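Side-chain contacts in putative aldehyde dehydrogenase (PDB 4YWE), which probably oxidises aldehydes to carboxylic acids with NAD or NADP as electron acceptor, as members of the aldehyde dehydrogenase family do: residues Ile29-Pro34 and Pro39-Ala44; Ile89-Ala94 and Val190-Glu195; Ala183-Leu188 and Leu331-Gln336; Ala12-Ala17 and Ala48-Arg53. One frame throughout, in Å; residues are numbered along the deposited sequence.

Contact 1 (Ile29-Pro34 and Pro39-Ala44). With CA (calcium ion), chain K.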
loop_
_atom_site.group_PDB
_atom_site.type_symbol
_atom_site.label_atom_id
_atom_site.label_comp_id
_atom_site.label_asym_id
_atom_site.label_seq_id
_atom_site.Cartn_x
_atom_site.Cartn_y
_atom_site.Cartn_z
ATOM N N ILE A 29 -4.084 47.151 2.438
ATOM C CA ILE A 29 -2.671 47.022 2.105
ATOM C C ILE A 29 -2.502 47.214 0.602
ATOM O O ILE A 29 -3.219 46.598 -0.185
ATOM C CB ILE A 29 -2.109 45.659 2.553
ATOM C CG1 ILE A 29 -2.328 45.453 4.053
ATOM C CG2 ILE A 29 -0.632 45.541 2.199
ATOM C CD1 ILE A 29 -1.959 44.065 4.533
ATOM N N PRO A 30 -1.557 48.077 0.193
ATOM C CA PRO A 30 -1.313 48.338 -1.230
ATOM C C PRO A 30 -0.772 47.127 -1.994
ATOM O O PRO A 30 0.098 46.416 -1.490
ATOM C CB PRO A 30 -0.270 49.464 -1.207
ATOM C CG PRO A 30 -0.398 50.083 0.146
ATOM C CD PRO A 30 -0.753 48.955 1.059
ATOM N N VAL A 31 -1.291 46.906 -3.198
ATOM C CA VAL A 31 -0.788 45.861 -4.083
ATOM C C VAL A 31 0.108 46.498 -5.140
ATOM O O VAL A 31 -0.323 47.389 -5.870
ATOM C CB VAL A 31 -1.936 45.076 -4.738
ATOM C CG1 VAL A 31 -1.382 44.001 -5.661
ATOM C CG2 VAL A 31 -2.831 44.464 -3.674
ATOM N N VAL A 32 1.351 46.037 -5.223
ATOM C CA VAL A 32 2.348 46.698 -6.057
ATOM C C VAL A 32 2.810 45.823 -7.221
ATOM O O VAL A 32 3.162 44.660 -7.033
ATOM C CB VAL A 32 3.557 47.132 -5.206
ATOM C CG1 VAL A 32 4.662 47.697 -6.086
ATOM C CG2 VAL A 32 3.127 48.146 -4.158
ATOM N N ASP A 33 2.802 46.395 -8.422
ATOM C CA ASP A 33 3.369 45.740 -9.595
ATOM C C ASP A 33 4.878 45.951 -9.587
ATOM O O ASP A 33 5.349 47.067 -9.791
ATOM C CB ASP A 33 2.748 46.297 -10.883
ATOM C CG ASP A 33 3.185 45.538 -12.132
ATOM O OD1 ASP A 33 4.120 44.715 -12.056
ATOM O OD2 ASP A 33 2.590 45.778 -13.203
ATOM N N PRO A 34 5.642 44.874 -9.358
ATOM C CA PRO A 34 7.100 44.979 -9.232
ATOM C C PRO A 34 7.805 45.313 -10.547
ATOM O O PRO A 34 9.005 45.592 -10.541
ATOM C CB PRO A 34 7.506 43.589 -8.738
ATOM C CG PRO A 34 6.442 42.689 -9.245
ATOM C CD PRO A 34 5.172 43.485 -9.210
ATOM N N PRO A 39 1.737 50.963 -7.141
ATOM C CA PRO A 39 0.488 50.391 -6.625
ATOM C C PRO A 39 -0.628 50.420 -7.665
ATOM O O PRO A 39 -0.809 51.438 -8.333
ATOM C CB PRO A 39 0.146 51.300 -5.436
ATOM C CG PRO A 39 1.424 51.992 -5.089
ATOM C CD PRO A 39 2.143 52.162 -6.389
ATOM N N PHE A 40 -1.364 49.320 -7.797
ATOM C CA PHE A 40 -2.456 49.253 -8.764
ATOM C C PHE A 40 -3.711 48.638 -8.152
ATOM O O PHE A 40 -4.767 48.610 -8.783
ATOM C CB PHE A 40 -2.032 48.457 -10.003
ATOM C CG PHE A 40 -1.741 47.006 -9.728
ATOM C CD1 PHE A 40 -0.490 46.606 -9.290
ATOM C CD2 PHE A 40 -2.716 46.042 -9.923
ATOM C CE1 PHE A 40 -0.220 45.273 -9.042
ATOM C CE2 PHE A 40 -2.452 44.708 -9.676
ATOM C CZ PHE A 40 -1.203 44.323 -9.236
ATOM N N ALA A 41 -3.591 48.149 -6.922
ATOM C CA ALA A 41 -4.719 47.534 -6.233
ATOM C C ALA A 41 -4.513 47.552 -4.723
ATOM O O ALA A 41 -3.463 47.971 -4.236
ATOM C CB ALA A 41 -4.926 46.107 -6.721
ATOM N N THR A 42 -5.526 47.103 -3.988
ATOM C CA THR A 42 -5.445 47.012 -2.532
ATOM C C THR A 42 -6.048 45.704 -2.032
ATOM O O THR A 42 -6.975 45.165 -2.639
ATOM C CB THR A 42 -6.173 48.183 -1.839
ATOM O OG1 THR A 42 -7.542 48.215 -2.263
ATOM C CG2 THR A 42 -5.510 49.515 -2.169
ATOM N N ILE A 43 -5.518 45.197 -0.924
ATOM C CA ILE A 43 -6.083 44.024 -0.270
ATOM C C ILE A 43 -6.487 44.384 1.151
ATOM O O ILE A 43 -5.988 45.354 1.721
ATOM C CB ILE A 43 -5.098 42.838 -0.274
ATOM C CG1 ILE A 43 -3.747 43.264 0.306
ATOM C CG2 ILE A 43 -4.932 42.284 -1.680
ATOM C CD1 ILE A 43 -2.716 42.155 0.335
ATOM N N ALA A 44 -7.394 43.598 1.722
ATOM C CA ALA A 44 -7.828 43.802 3.097
ATOM C C ALA A 44 -6.698 43.501 4.077
ATOM O O ALA A 44 -6.043 42.463 3.981
ATOM C CB ALA A 44 -9.039 42.934 3.406
HETATM CA CA CA K . 2.691 42.523 -5.880
HETATM O O HOH W 1 2.323 43.763 -3.689
HETATM O O HOH W 2 5.072 42.904 -5.589
#

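Contact 2 (Ile89-Ala94 and Val190-Glu195)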
loop_
_atom_site.group_PDB
_atom_site.type_symbol
_atom_site.label_atom_id
_atom_site.label_comp_id
_atom_site.label_asym_id
_atom_site.label_seq_id
_atom_site.Cartn_x
_atom_site.Cartn_y
_atom_site.Cartn_z
ATOM N N ILE A 89 -6.980 30.171 -17.507
ATOM C CA ILE A 89 -5.521 30.237 -17.488
ATOM C C ILE A 89 -5.014 31.626 -17.874
ATOM O O ILE A 89 -4.184 32.201 -17.170
ATOM C CB ILE A 89 -4.906 29.164 -18.405
ATOM C CG1 ILE A 89 -4.981 27.790 -17.734
ATOM C CG2 ILE A 89 -3.457 29.495 -18.725
ATOM C CD1 ILE A 89 -4.332 26.682 -18.536
ATOM N N GLU A 90 -5.514 32.159 -18.985
ATOM C CA GLU A 90 -5.077 33.467 -19.469
ATOM C C GLU A 90 -5.371 34.566 -18.451
ATOM O O GLU A 90 -4.544 35.444 -18.215
ATOM C CB GLU A 90 -5.746 33.794 -20.805
ATOM C CG GLU A 90 -5.336 32.874 -21.944
ATOM C CD GLU A 90 -3.842 32.894 -22.199
ATOM O OE1 GLU A 90 -3.252 31.803 -22.358
ATOM O OE2 GLU A 90 -3.257 33.996 -22.244
ATOM N N GLU A 91 -6.555 34.501 -17.851
ATOM C CA GLU A 91 -6.974 35.472 -16.845
ATOM C C GLU A 91 -6.112 35.389 -15.586
ATOM O O GLU A 91 -5.657 36.409 -15.067
ATOM C CB GLU A 91 -8.447 35.255 -16.490
ATOM C CG GLU A 91 -8.949 36.076 -15.316
ATOM C CD GLU A 91 -10.399 35.772 -14.980
ATOM O OE1 GLU A 91 -11.033 35.003 -15.731
ATOM O OE2 GLU A 91 -10.901 36.299 -13.965
ATOM N N LEU A 92 -5.889 34.173 -15.101
ATOM C CA LEU A 92 -5.098 33.966 -13.892
ATOM C C LEU A 92 -3.625 34.291 -14.122
ATOM O O LEU A 92 -2.948 34.790 -13.223
ATOM C CB LEU A 92 -5.246 32.527 -13.394
ATOM C CG LEU A 92 -6.614 32.148 -12.824
ATOM C CD1 LEU A 92 -6.684 30.655 -12.542
ATOM C CD2 LEU A 92 -6.909 32.947 -11.563
ATOM N N ALA A 93 -3.135 34.007 -15.325
ATOM C CA ALA A 93 -1.742 34.281 -15.664
ATOM C C ALA A 93 -1.469 35.780 -15.692
ATOM O O ALA A 93 -0.407 36.231 -15.269
ATOM C CB ALA A 93 -1.384 33.654 -17.003
ATOM N N ALA A 94 -2.430 36.548 -16.195
ATOM C CA ALA A 94 -2.294 37.999 -16.259
ATOM C C ALA A 94 -2.232 38.601 -14.858
ATOM O O ALA A 94 -1.444 39.510 -14.598
ATOM C CB ALA A 94 -3.444 38.606 -17.050
ATOM N N VAL A 190 -4.878 34.101 -5.952
ATOM C CA VAL A 190 -5.538 33.182 -5.030
ATOM C C VAL A 190 -6.992 33.584 -4.785
ATOM O O VAL A 190 -7.877 32.729 -4.715
ATOM C CB VAL A 190 -4.762 33.097 -3.699
ATOM C CG1 VAL A 190 -5.607 32.436 -2.618
ATOM C CG2 VAL A 190 -3.453 32.349 -3.896
ATOM N N LEU A 191 -7.230 34.886 -4.661
ATOM C CA LEU A 191 -8.578 35.409 -4.453
ATOM C C LEU A 191 -9.509 35.042 -5.608
ATOM O O LEU A 191 -10.681 34.729 -5.397
ATOM C CB LEU A 191 -8.539 36.928 -4.278
ATOM C CG LEU A 191 -7.714 37.453 -3.102
ATOM C CD1 LEU A 191 -7.606 38.968 -3.155
ATOM C CD2 LEU A 191 -8.320 37.004 -1.784
ATOM N N ARG A 192 -8.981 35.084 -6.827
ATOM C CA ARG A 192 -9.763 34.756 -8.014
ATOM C C ARG A 192 -10.042 33.257 -8.084
ATOM O O ARG A 192 -11.089 32.832 -8.572
ATOM C CB ARG A 192 -9.038 35.222 -9.279
ATOM C CG ARG A 192 -9.829 35.016 -10.561
ATOM C CD ARG A 192 -11.156 35.757 -10.511
ATOM N NE ARG A 192 -11.934 35.567 -11.732
ATOM C CZ ARG A 192 -12.893 34.658 -11.872
ATOM N NH1 ARG A 192 -13.197 33.852 -10.864
ATOM N NH2 ARG A 192 -13.550 34.555 -13.020
ATOM N N VAL A 193 -9.097 32.462 -7.590
ATOM C CA VAL A 193 -9.240 31.010 -7.576
ATOM C C VAL A 193 -10.384 30.609 -6.650
ATOM O O VAL A 193 -11.123 29.664 -6.932
ATOM C CB VAL A 193 -7.922 30.330 -7.157
ATOM C CG1 VAL A 193 -8.114 28.829 -6.991
ATOM C CG2 VAL A 193 -6.833 30.621 -8.176
ATOM N N ALA A 194 -10.530 31.343 -5.551
ATOM C CA ALA A 194 -11.591 31.088 -4.584
ATOM C C ALA A 194 -12.967 31.244 -5.226
ATOM O O ALA A 194 -13.895 30.500 -4.908
ATOM C CB ALA A 194 -11.455 32.018 -3.390
ATOM N N GLU A 195 -13.093 32.216 -6.125
ATOM C CA GLU A 195 -14.341 32.427 -6.850
ATOM C C GLU A 195 -14.643 31.242 -7.755
ATOM O O GLU A 195 -15.787 30.801 -7.853
ATOM C CB GLU A 195 -14.283 33.712 -7.678
ATOM C CG GLU A 195 -14.442 34.982 -6.870
ATOM C CD GLU A 195 -14.610 36.208 -7.745
ATOM O OE1 GLU A 195 -14.536 36.067 -8.984
ATOM O OE2 GLU A 195 -14.817 37.310 -7.195
#

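Contact 3 (Ala183-Leu188 and Leu331-Gln336). With CA (calcium ion), chain K.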
loop_
_atom_site.group_PDB
_atom_site.type_symbol
_atom_site.label_atom_id
_atom_site.label_comp_id
_atom_site.label_asym_id
_atom_site.label_seq_id
_atom_site.Cartn_x
_atom_site.Cartn_y
_atom_site.Cartn_z
ATOM N N ALA A 183 0.263 35.546 0.875
ATOM C CA ALA A 183 1.302 36.550 1.088
ATOM C C ALA A 183 0.844 37.956 0.721
ATOM O O ALA A 183 0.146 38.153 -0.271
ATOM C CB ALA A 183 2.546 36.188 0.297
ATOM N N GLU A 184 1.259 38.932 1.523
ATOM C CA GLU A 184 0.876 40.323 1.311
ATOM C C GLU A 184 1.541 40.920 0.073
ATOM O O GLU A 184 1.074 41.922 -0.469
ATOM C CB GLU A 184 1.220 41.166 2.543
ATOM C CG GLU A 184 2.675 41.077 2.990
ATOM C CD GLU A 184 2.924 39.945 3.975
ATOM O OE1 GLU A 184 2.405 38.830 3.753
ATOM O OE2 GLU A 184 3.637 40.173 4.975
ATOM N N ASP A 185 2.630 40.303 -0.373
ATOM C CA ASP A 185 3.365 40.807 -1.528
ATOM C C ASP A 185 2.769 40.313 -2.844
ATOM O O ASP A 185 2.994 40.916 -3.891
ATOM C CB ASP A 185 4.840 40.415 -1.427
ATOM C CG ASP A 185 5.596 41.256 -0.415
ATOM O OD1 ASP A 185 5.579 42.498 -0.546
ATOM O OD2 ASP A 185 6.195 40.679 0.516
ATOM N N ALA A 186 2.011 39.220 -2.783
ATOM C CA ALA A 186 1.323 38.684 -3.958
ATOM C C ALA A 186 0.271 37.653 -3.556
ATOM O O ALA A 186 0.606 36.581 -3.053
ATOM C CB ALA A 186 2.321 38.066 -4.932
ATOM N N CYS A 187 -1.000 37.975 -3.786
ATOM C CA CYS A 187 -2.080 37.064 -3.417
ATOM C C CYS A 187 -3.362 37.287 -4.216
ATOM O O CYS A 187 -4.392 36.682 -3.918
ATOM C CB CYS A 187 -2.388 37.189 -1.924
ATOM S SG CYS A 187 -2.971 38.817 -1.396
ATOM N N LEU A 188 -3.304 38.145 -5.229
ATOM C CA LEU A 188 -4.499 38.478 -6.000
ATOM C C LEU A 188 -5.007 37.293 -6.820
ATOM O O LEU A 188 -6.209 37.164 -7.051
ATOM C CB LEU A 188 -4.232 39.670 -6.921
ATOM C CG LEU A 188 -4.217 41.044 -6.248
ATOM C CD1 LEU A 188 -4.153 42.150 -7.292
ATOM C CD2 LEU A 188 -5.435 41.214 -5.353
ATOM N N LEU A 331 12.368 41.393 -9.324
ATOM C CA LEU A 331 12.168 40.706 -8.055
ATOM C C LEU A 331 10.912 41.254 -7.387
ATOM O O LEU A 331 10.362 42.260 -7.830
ATOM C CB LEU A 331 13.390 40.861 -7.151
ATOM C CG LEU A 331 14.695 40.326 -7.747
ATOM C CD1 LEU A 331 15.830 40.389 -6.734
ATOM C CD2 LEU A 331 14.509 38.906 -8.266
ATOM N N ILE A 332 10.463 40.595 -6.324
ATOM C CA ILE A 332 9.145 40.868 -5.759
ATOM C C ILE A 332 9.046 42.263 -5.127
ATOM O O ILE A 332 7.987 42.888 -5.175
ATOM C CB ILE A 332 8.750 39.767 -4.746
ATOM C CG1 ILE A 332 7.275 39.891 -4.356
ATOM C CG2 ILE A 332 9.648 39.796 -3.524
ATOM C CD1 ILE A 332 6.322 39.737 -5.522
ATOM N N ASN A 333 10.139 42.759 -4.551
ATOM C CA ASN A 333 10.141 44.096 -3.958
ATOM C C ASN A 333 11.552 44.627 -3.717
ATOM O O ASN A 333 12.540 43.990 -4.083
ATOM C CB ASN A 333 9.344 44.108 -2.645
ATOM C CG ASN A 333 9.814 43.056 -1.655
ATOM O OD1 ASN A 333 10.999 42.730 -1.583
ATOM N ND2 ASN A 333 8.877 42.521 -0.880
ATOM N N ALA A 334 11.634 45.799 -3.095
ATOM C CA ALA A 334 12.912 46.457 -2.842
ATOM C C ALA A 334 13.706 45.754 -1.745
ATOM O O ALA A 334 14.936 45.714 -1.790
ATOM C CB ALA A 334 12.686 47.915 -2.475
ATOM N N LYS A 335 13.000 45.205 -0.761
ATOM C CA LYS A 335 13.643 44.516 0.353
ATOM C C LYS A 335 14.393 43.275 -0.120
ATOM O O LYS A 335 15.482 42.972 0.367
ATOM C CB LYS A 335 12.609 44.131 1.414
ATOM N N GLN A 336 13.806 42.561 -1.075
ATOM C CA GLN A 336 14.434 41.364 -1.622
ATOM C C GLN A 336 15.534 41.730 -2.611
ATOM O O GLN A 336 16.530 41.017 -2.730
ATOM C CB GLN A 336 13.391 40.470 -2.292
ATOM C CG GLN A 336 12.445 39.792 -1.317
ATOM C CD GLN A 336 13.154 38.822 -0.393
ATOM O OE1 GLN A 336 13.058 38.928 0.829
ATOM N NE2 GLN A 336 13.867 37.865 -0.973
HETATM CA CA CA K . 2.691 42.523 -5.880
HETATM O O HOH W 2 5.072 42.904 -5.589
HETATM O O HOH W 1 2.323 43.763 -3.689
#

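Contact 4 (Ala12-Ala17 and Ala48-Arg53). With EDO (1,2-ethanediol), chain I.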
loop_
_atom_site.group_PDB
_atom_site.type_symbol
_atom_site.label_atom_id
_atom_site.label_comp_id
_atom_site.label_asym_id
_atom_site.label_seq_id
_atom_site.Cartn_x
_atom_site.Cartn_y
_atom_site.Cartn_z
ATOM N N ALA A 12 -10.761 44.599 -2.209
ATOM C CA ALA A 12 -10.016 44.676 -0.960
ATOM C C ALA A 12 -10.816 44.071 0.189
ATOM O O ALA A 12 -11.030 44.714 1.218
ATOM C CB ALA A 12 -9.649 46.120 -0.648
ATOM N N LYS A 13 -11.261 42.832 0.005
ATOM C CA LYS A 13 -12.048 42.141 1.020
ATOM C C LYS A 13 -11.543 40.719 1.241
ATOM O O LYS A 13 -10.848 40.157 0.394
ATOM C CB LYS A 13 -13.527 42.109 0.627
ATOM C CG LYS A 13 -14.148 43.475 0.384
ATOM C CD LYS A 13 -15.591 43.350 -0.076
ATOM C CE LYS A 13 -16.156 44.699 -0.499
ATOM N NZ LYS A 13 -17.576 44.597 -0.938
ATOM N N HIS A 14 -11.896 40.145 2.388
ATOM C CA HIS A 14 -11.609 38.745 2.665
ATOM C C HIS A 14 -12.667 37.870 2.009
ATOM O O HIS A 14 -13.703 38.366 1.570
ATOM C CB HIS A 14 -11.572 38.474 4.171
ATOM C CG HIS A 14 -10.546 39.280 4.906
ATOM N ND1 HIS A 14 -9.206 39.239 4.596
ATOM C CD2 HIS A 14 -10.667 40.137 5.948
ATOM C CE1 HIS A 14 -8.543 40.043 5.409
ATOM N NE2 HIS A 14 -9.406 40.598 6.239
ATOM N N PHE A 15 -12.409 36.569 1.943
ATOM C CA PHE A 15 -13.405 35.628 1.450
ATOM C C PHE A 15 -13.776 34.653 2.560
ATOM O O PHE A 15 -13.145 33.610 2.721
ATOM C CB PHE A 15 -12.892 34.878 0.220
ATOM C CG PHE A 15 -13.939 34.042 -0.458
ATOM C CD1 PHE A 15 -14.930 34.636 -1.220
ATOM C CD2 PHE A 15 -13.929 32.663 -0.337
ATOM C CE1 PHE A 15 -15.896 33.871 -1.846
ATOM C CE2 PHE A 15 -14.892 31.891 -0.962
ATOM C CZ PHE A 15 -15.877 32.498 -1.719
ATOM N N ILE A 16 -14.801 35.007 3.327
ATOM C CA ILE A 16 -15.207 34.220 4.483
ATOM C C ILE A 16 -16.640 33.726 4.313
ATOM O O ILE A 16 -17.531 34.498 3.957
ATOM C CB ILE A 16 -15.061 35.037 5.781
ATOM C CG1 ILE A 16 -13.650 35.622 5.890
ATOM C CG2 ILE A 16 -15.390 34.178 6.994
ATOM C CD1 ILE A 16 -13.447 36.516 7.096
ATOM N N ALA A 17 -16.845 32.434 4.564
ATOM C CA ALA A 17 -18.165 31.807 4.491
ATOM C C ALA A 17 -18.827 31.999 3.125
ATOM O O ALA A 17 -20.037 32.202 3.037
ATOM C CB ALA A 17 -19.071 32.345 5.596
ATOM N N ALA A 48 -6.782 39.619 13.714
ATOM C CA ALA A 48 -7.268 38.487 14.504
ATOM C C ALA A 48 -8.783 38.239 14.407
ATOM O O ALA A 48 -9.199 37.084 14.309
ATOM C CB ALA A 48 -6.860 38.662 15.969
ATOM N N PRO A 49 -9.615 39.302 14.448
ATOM C CA PRO A 49 -11.050 39.016 14.301
ATOM C C PRO A 49 -11.410 38.377 12.960
ATOM O O PRO A 49 -12.315 37.541 12.907
ATOM C CB PRO A 49 -11.695 40.398 14.428
ATOM C CG PRO A 49 -10.736 41.185 15.236
ATOM C CD PRO A 49 -9.382 40.714 14.806
ATOM N N ASP A 50 -10.709 38.765 11.900
ATOM C CA ASP A 50 -10.949 38.206 10.574
ATOM C C ASP A 50 -10.600 36.721 10.539
ATOM O O ASP A 50 -11.307 35.922 9.925
ATOM C CB ASP A 50 -10.143 38.964 9.519
ATOM C CG ASP A 50 -10.439 40.450 9.518
ATOM O OD1 ASP A 50 -11.613 40.824 9.725
ATOM O OD2 ASP A 50 -9.499 41.245 9.316
ATOM N N ILE A 51 -9.506 36.360 11.204
ATOM C CA ILE A 51 -9.088 34.967 11.299
ATOM C C ILE A 51 -10.123 34.172 12.090
ATOM O O ILE A 51 -10.444 33.036 11.739
ATOM C CB ILE A 51 -7.689 34.848 11.934
ATOM C CG1 ILE A 51 -6.627 35.411 10.988
ATOM C CG2 ILE A 51 -7.369 33.398 12.269
ATOM C CD1 ILE A 51 -6.502 34.649 9.684
ATOM N N GLU A 52 -10.648 34.780 13.150
ATOM C CA GLU A 52 -11.663 34.146 13.985
ATOM C C GLU A 52 -12.891 33.748 13.169
ATOM O O GLU A 52 -13.412 32.643 13.317
ATOM C CB GLU A 52 -12.075 35.078 15.127
ATOM C CG GLU A 52 -13.207 34.544 15.992
ATOM C CD GLU A 52 -12.803 33.325 16.798
ATOM O OE1 GLU A 52 -11.622 33.240 17.198
ATOM O OE2 GLU A 52 -13.663 32.451 17.031
ATOM N N ARG A 53 -13.340 34.650 12.304
ATOM C CA ARG A 53 -14.505 34.395 11.463
ATOM C C ARG A 53 -14.207 33.331 10.409
ATOM O O ARG A 53 -15.074 32.529 10.065
ATOM C CB ARG A 53 -14.970 35.686 10.788
ATOM C CG ARG A 53 -15.315 36.800 11.761
ATOM C CD ARG A 53 -15.781 38.053 11.036
ATOM N NE ARG A 53 -15.844 39.203 11.934
ATOM C CZ ARG A 53 -16.172 40.433 11.551
ATOM N NH1 ARG A 53 -16.470 40.678 10.282
ATOM N NH2 ARG A 53 -16.203 41.419 12.438
HETATM C C1 EDO I . -3.145 39.641 15.345
HETATM O O1 EDO I . -1.982 38.919 14.923
HETATM C C2 EDO I . -3.378 40.825 14.414
HETATM O O2 EDO I . -4.523 41.564 14.854
#

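Contact 1 (Ile29-Pro34 and Pro39-Ala44)
V31 lies against F40, A41 and I43 in the antiparallel hairpin of strands 28-33 and 38-44. Its CB starts over the methyl of A41, 3.7 Å from A41 CB. CG1, anti to the backbone N (chi1 180°), runs on to the end of the F40 ring and meets CZ at 3.6 Å, while CG2 turns the other way and touches I43 CG2 at 3.6 Å. The backbone of V31 is held at both ends: its N donates to A41 O, and F40 N donates to V31 O at 2.9 Å. F40 and A41 thus both oppose V31, a classic beta bulge, and at the bulge the F40 ring lies in against V31 and D33. Chi1 of 65° sets that ring between its own N and carbonyl carbon, with the ring edge directed at D33 N, 3.3 Å from CE1. Beyond the bulge V32 pairs with P39, and V32 O binds the calcium ion at 2.5 Å together with D99 and D185. L188 covers V31, F40, A41 and I43. The ion and the apolar side chains of V31 and F40 share one side of the hairpin, so the calcium-bound carbonyl, whose peptide the metal probably makes more polar, sits next to apolar packing and the F40 edge.

Contact 2 (Ile89-Ala94 and Val190-Glu195)
E91 reaches across to R192 with a single oxygen. OE2 accepts from R192 NE at 2.6 Å in a bent bond, and takes a second, weak bond from NH2 at 3.3 Å. The carboxylate and guanidinium planes stand 58° apart, so no flat, two-oxygen bridge forms; NE meets OE2 from above the carboxylate plane. E91 arrives fully extended, whereas the arginine bends at its second torsion (chi2 59°), which brings NE round to the acid. The guanidinium also faces E195, one turn on, whose OE1 lies 3.2 Å from NH1 but well out of the guanidinium plane, an attraction of charges alone. Helices 89-100 and 188-200 run antiparallel here as neighbours in the alpha/beta domain, the axes of the two short segments 152° apart and 10.4 Å at closest approach; helix 188-200 connects the parallel strands 177-182 and 207-209 in a beta-alpha-beta unit and touches the latter. Beneath the salt-bridge network, which is partly exposed, the contact is buried and apolar. L92 CD2 rests 3.7 Å from R192 CG, meeting the arginine's aliphatic root at about a right angle, and lies 4.1 Å from V193 CG2. M161 and F164 of helix 160-174 pack under L92 and V193 respectively.

Contact 3 (Ala183-Leu188 and Leu331-Gln336)
D185 meets I332 and N333 where the loop after strand 177-182 faces the N-terminal end of helix 334-349, so that a calcium site and a helix N-cap, N333, stand side by side. Metal coordination comes first. The calcium ion takes D185 O at 2.6 Å, with V32 and D99 completing its protein ligands, so from this aspartate it is the main-chain oxygen that binds. The carboxylate is left to face the other segment. Water 2, itself a calcium ligand, donates to I332 O at 2.9 Å and thereby carries the metal site over to the second segment. D99 ties in further: its side chain accepts from the backbone N of C187 and of L188, and C187 is the N-cap of helix 188-200.

Apolar contact is modest. With chi1 at -169°, CG1 of I332 swings away from its own N and reaches D185 CB at 3.8 Å, and its CD1 comes 4.4 Å from the methyl of A186. W157 packs on I332 as well.

The polar side-chain bond is a weak one. N333 ND2 donates to D185 OD1 at 3.3 Å, with an angle of 151° at the hydrogen, and the amide and carboxylate planes are 73° apart, so the two flat groups meet nearly crosswise. The same amide does a second job with its oxygen. The capping bond probably holds the amide's rotation, with ND2 turned to the aspartate: Q336 N donates to N333 OD1 at 2.9 Å, nearly in line with the side-chain C=O.

Contact 4 (Ala12-Ala17 and Ala48-Arg53)
H14 lays one corner of its imidazole against the carboxylate of D50, NE2 lying 3.1 Å from OD2 and CD2 3.6 Å from CG. NE2 donates to OD2, but weakly: the angle at the hydrogen is 133° and the ring and carboxylate planes are 51° apart. D50 has firmer duties in the neighbouring loops, since OD1 accepts from A24 N and OD2 from T47 N, just before helix 48-63 begins. The other ring nitrogen, ND1, makes a weak bond with T211 N. Two residues on, I16 points to the same helix. Its CG1 lies anti to the carbonyl carbon (chi1 -53°) and carries CD1 to within 3.6 Å of D50 O, while CG2 settles 3.5 Å from R53 O. CD1 also touches R53 CB at 4.1 Å, and from there the arginine chain leads away, extended. A57, one turn further along the helix, adds to the cover on I16. The contact thus seats the short N-terminal strand 14-16, half of a hairpin with 19-21, along the first turns of helix 48-63. With a weak bond and methyl groups set against helix carbonyls, it relies on burial and shape more than on any strong polar link, and the D50 carboxylate is shared among three donors.

In the fold
Contacts 1 and 3, both partly buried, share one calcium ion and two of its waters, and P34 meets the backbone of L331 and I332; in contact 1 P30, P39 and T42 are exposed. Contacts 2 and 3 alternate along the chain and adjoin at helix 188-200, which begins in contact 3 and continues in contact 2, whose salt bridge is partly exposed while its leucine and valine are buried. Contact 4 is largely buried, though its centre lies about 24 Å from the centre of the chain, against about 14 Å for that of contact 3. A44 of contact 1 rests on H14. Main-chain hydrogen bonds dominate contact 1, metal and water contact 3, paired charges contact 2, weak bonds with apolar packing contact 4.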